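Local coordinates for putative fumarylacetoacetate hydrolase family protein (Yersinia pestis, PDB 3S52) that is of undefined function but belongs to the fumarylacetoacetate hydrolase family and forms a two-chain assembly with a mixed beta-sheet core, at residues I48-E51 with T52-C55; T169-I172 with P173-Y177. All blocks are in the same frame, centred on the assembly; numbering follows the deposited sequence.

Contact 1 (I48-E51 with T52-C55)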
# COMPACT_ATOMS: atom_id res chain seq x y z
N ILE A 48 0.71 1.22 4.50
CA ILE A 48 -0.06 0.05 4.08
C ILE A 48 0.87 -1.00 3.48
O ILE A 48 1.86 -0.64 2.86
CB ILE A 48 -1.12 0.45 3.01
CG1 ILE A 48 -2.12 1.45 3.59
CG2 ILE A 48 -1.86 -0.80 2.45
CD1 ILE A 48 -3.20 1.92 2.60
N LYS A 49 0.55 -2.28 3.69
CA LYS A 49 1.25 -3.37 3.03
C LYS A 49 0.26 -4.07 2.09
O LYS A 49 -0.93 -4.18 2.40
CB LYS A 49 1.77 -4.39 4.03
CG LYS A 49 2.67 -3.87 5.15
CD LYS A 49 3.18 -5.06 5.99
CE LYS A 49 4.03 -4.65 7.18
NZ LYS A 49 5.49 -4.54 6.86
N PRO A 50 0.75 -4.55 0.94
CA PRO A 50 -0.18 -5.17 -0.01
C PRO A 50 -0.31 -6.66 0.25
O PRO A 50 0.41 -7.20 1.08
CB PRO A 50 0.51 -4.93 -1.35
CG PRO A 50 1.98 -5.02 -1.00
CD PRO A 50 2.11 -4.41 0.38
N GLU A 51 -1.19 -7.33 -0.50
CA GLU A 51 -1.38 -8.76 -0.34
C GLU A 51 -0.05 -9.54 -0.49
O GLU A 51 0.18 -10.54 0.18
CB GLU A 51 -2.43 -9.26 -1.34
CG GLU A 51 -2.42 -10.77 -1.56
CD GLU A 51 -1.38 -11.20 -2.59
OE1 GLU A 51 -1.27 -10.54 -3.65
OE2 GLU A 51 -0.67 -12.20 -2.33
N THR A 52 0.82 -9.07 -1.37
CA THR A 52 2.10 -9.74 -1.58
C THR A 52 3.05 -9.71 -0.36
O THR A 52 4.06 -10.41 -0.34
CB THR A 52 2.84 -9.19 -2.80
OG1 THR A 52 2.75 -7.75 -2.81
CG2 THR A 52 2.23 -9.75 -4.08
N ALA A 53 2.74 -8.88 0.63
CA ALA A 53 3.56 -8.83 1.86
C ALA A 53 3.18 -9.99 2.80
O ALA A 53 4.00 -10.47 3.58
CB ALA A 53 3.37 -7.50 2.56
N LEU A 54 1.93 -10.41 2.71
CA LEU A 54 1.37 -11.36 3.66
C LEU A 54 1.83 -12.80 3.45
O LEU A 54 1.90 -13.27 2.32
CB LEU A 54 -0.16 -11.30 3.62
CG LEU A 54 -0.77 -10.11 4.34
CD1 LEU A 54 -2.17 -9.79 3.80
CD2 LEU A 54 -0.81 -10.35 5.85
N CYS A 55 2.13 -13.49 4.55
CA CYS A 55 2.47 -14.91 4.51
C CYS A 55 2.19 -15.58 5.85
O CYS A 55 1.94 -14.90 6.86
CB CYS A 55 3.93 -15.12 4.07
SG CYS A 55 5.14 -14.22 5.05
O HOH W 1 -0.44 -7.67 -3.92
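The carbonyl oxygen of Pro50 accepts the amide of Ala53, with Ala53 N 2.9 Å from Pro50 O and an N-H...O angle of 159°. One residue on, Leu54 N reaches Glu51 O at 3.1 Å. In both bonds the donor stands well above the carbonyl plane, as expected of the i to i+3 pairing in a 3-10 turn, and the two together make a short turn that bends the chain between consecutive strands. The methyl of Ala53 packs against the incoming strand, with its CB 3.8 Å from Lys49 CB and 4.0 Å from Pro50 CD. On another flank of the turn, the Thr52 side chain runs obliquely past the Pro50 ring and brings OG1 to 3.4 Å from Pro50 CG. The Glu51 chain bends at chi2 (-84°), which folds its carboxylate back over the start of the next residue; a water lies between them, accepting from Thr52 N at 3.2 Å and within hydrogen-bonding distance of Glu51 OE1. That carboxylate is held mainly across the subunit boundary, by a salt bridge to Arg185 and a hydrogen bond to Asn20, both of the second subunit. Lys49 leads away from the turn into its own chain, where NZ forms a salt bridge with Asp104 and hydrogen bonds to the carbonyls of Lys125 and Ser130. The buried turn thus carries the chain from strand 45-50, paired antiparallel with strand 21-26, into strand 54-56, which runs parallel to strand 131-138.

Contact 2 (T169-I172 with P173-Y177); sequences TPII and PLISY
The backbone enters helix 171-181 through three successive i to i+4 bonds, Leu174 N to Pro170 O (3.0 Å), Ile175 N to Ile171 O (2.9 Å) and Ser176 N to Ile172 O (2.9 Å), with Pro170 at the N-cap. One proline thus caps the first turn and a second lies within it; their rings meet at about a right angle, Pro170 CD 3.7 Å from Pro173 CG. Pro173 CG also rests 3.4 Å from Pro170 O, the same oxygen that receives the Leu174 amide. Thr169 lays its methyl against the backbone of the turn: chi1 of -49° puts OG1 beside the backbone nitrogen and turns CG2 to the anti position, 3.9 Å from Leu174 N. Further along, Ile171 and Ile175 run side by side and point the same way, touching through Ile171 CG2 and Ile175 CD1 at 3.9 Å. They form an apolar ridge directed at strand 70-80, where Ile171 meets Leu76 and Ile175 meets Val78 and Ile80. Ile172 and Pro173 instead face Glu89 on helix 89-95. Across this contact the side chains meet through carbon alone, and the polar pairing is left to the main chain. Proline suits this first turn because its missing amide hydrogen costs no i to i+4 bond there, while the amide of Ile171 is taken by the side chain of Gln146.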
# COMPACT_ATOMS: atom_id res chain seq x y z
N THR A 169 -2.45 5.42 20.49
CA THR A 169 -3.81 5.49 19.98
C THR A 169 -4.42 4.09 20.07
O THR A 169 -3.93 3.17 19.42
CB THR A 169 -3.86 5.99 18.52
OG1 THR A 169 -3.06 7.19 18.38
CG2 THR A 169 -5.31 6.29 18.08
N PRO A 170 -5.45 3.91 20.92
CA PRO A 170 -6.07 2.61 21.15
C PRO A 170 -6.71 2.06 19.88
O PRO A 170 -6.96 2.83 18.95
CB PRO A 170 -7.16 2.93 22.19
CG PRO A 170 -6.68 4.16 22.85
CD PRO A 170 -6.09 4.96 21.73
N ILE A 171 -6.97 0.75 19.85
CA ILE A 171 -7.44 0.05 18.66
C ILE A 171 -8.65 0.67 17.96
O ILE A 171 -8.64 0.91 16.75
CB ILE A 171 -7.79 -1.42 18.99
CG1 ILE A 171 -6.51 -2.20 19.35
CG2 ILE A 171 -8.53 -2.07 17.85
CD1 ILE A 171 -6.81 -3.53 20.03
N ILE A 172 -9.71 0.91 18.72
CA ILE A 172 -10.95 1.40 18.11
C ILE A 172 -10.84 2.80 17.47
O ILE A 172 -11.10 2.94 16.28
CB ILE A 172 -12.13 1.29 19.10
CG1 ILE A 172 -12.54 -0.19 19.20
CG2 ILE A 172 -13.31 2.12 18.63
CD1 ILE A 172 -13.08 -0.57 20.55
N PRO A 173 -10.44 3.82 18.24
CA PRO A 173 -10.21 5.12 17.58
C PRO A 173 -9.18 5.05 16.45
O PRO A 173 -9.26 5.83 15.49
CB PRO A 173 -9.69 6.02 18.72
CG PRO A 173 -9.34 5.06 19.87
CD PRO A 173 -10.26 3.88 19.70
N LEU A 174 -8.21 4.14 16.54
CA LEU A 174 -7.22 4.04 15.47
C LEU A 174 -7.90 3.59 14.18
O LEU A 174 -7.74 4.19 13.11
CB LEU A 174 -6.10 3.05 15.85
CG LEU A 174 -5.02 2.80 14.79
CD1 LEU A 174 -4.17 4.02 14.55
CD2 LEU A 174 -4.13 1.62 15.21
N ILE A 175 -8.69 2.53 14.29
CA ILE A 175 -9.32 1.97 13.12
C ILE A 175 -10.35 2.96 12.58
O ILE A 175 -10.52 3.10 11.38
CB ILE A 175 -9.94 0.60 13.40
CG1 ILE A 175 -8.84 -0.41 13.72
CG2 ILE A 175 -10.73 0.12 12.19
CD1 ILE A 175 -9.37 -1.82 14.04
N SER A 176 -11.02 3.65 13.49
CA SER A 176 -11.96 4.68 13.07
C SER A 176 -11.21 5.71 12.24
O SER A 176 -11.62 6.06 11.13
CB SER A 176 -12.60 5.33 14.30
OG SER A 176 -13.47 6.37 13.92
N TYR A 177 -10.09 6.18 12.77
CA TYR A 177 -9.25 7.14 12.05
C TYR A 177 -8.82 6.64 10.66
O TYR A 177 -9.00 7.36 9.66
CB TYR A 177 -8.04 7.53 12.91
CG TYR A 177 -7.10 8.49 12.21
CD1 TYR A 177 -7.46 9.82 11.99
CD2 TYR A 177 -5.87 8.06 11.76
CE1 TYR A 177 -6.60 10.70 11.33
CE2 TYR A 177 -4.99 8.93 11.11
CZ TYR A 177 -5.36 10.25 10.90
OH TYR A 177 -4.48 11.09 10.25

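Overall arrangement
Contact 1 is wholly buried, whereas contact 2 is only partly so, lying somewhat farther from the centre of the chain; their centres are 21 Å apart and they do not touch. Residues 48-55 join two strands of the mixed sheet, while residues 169-177 start a helix that packs on strand 70-80 of that same sheet. The chemistry follows this placement. The turn carries charged side chains paired both within the chain and across the dimer boundary, and the helix start relies on prolines and isoleucines. Each has a link to the second subunit: Glu51 in contact 1, and in contact 2 Tyr177, whose hydroxyl is hydrogen-bonded to Lys123 of that subunit.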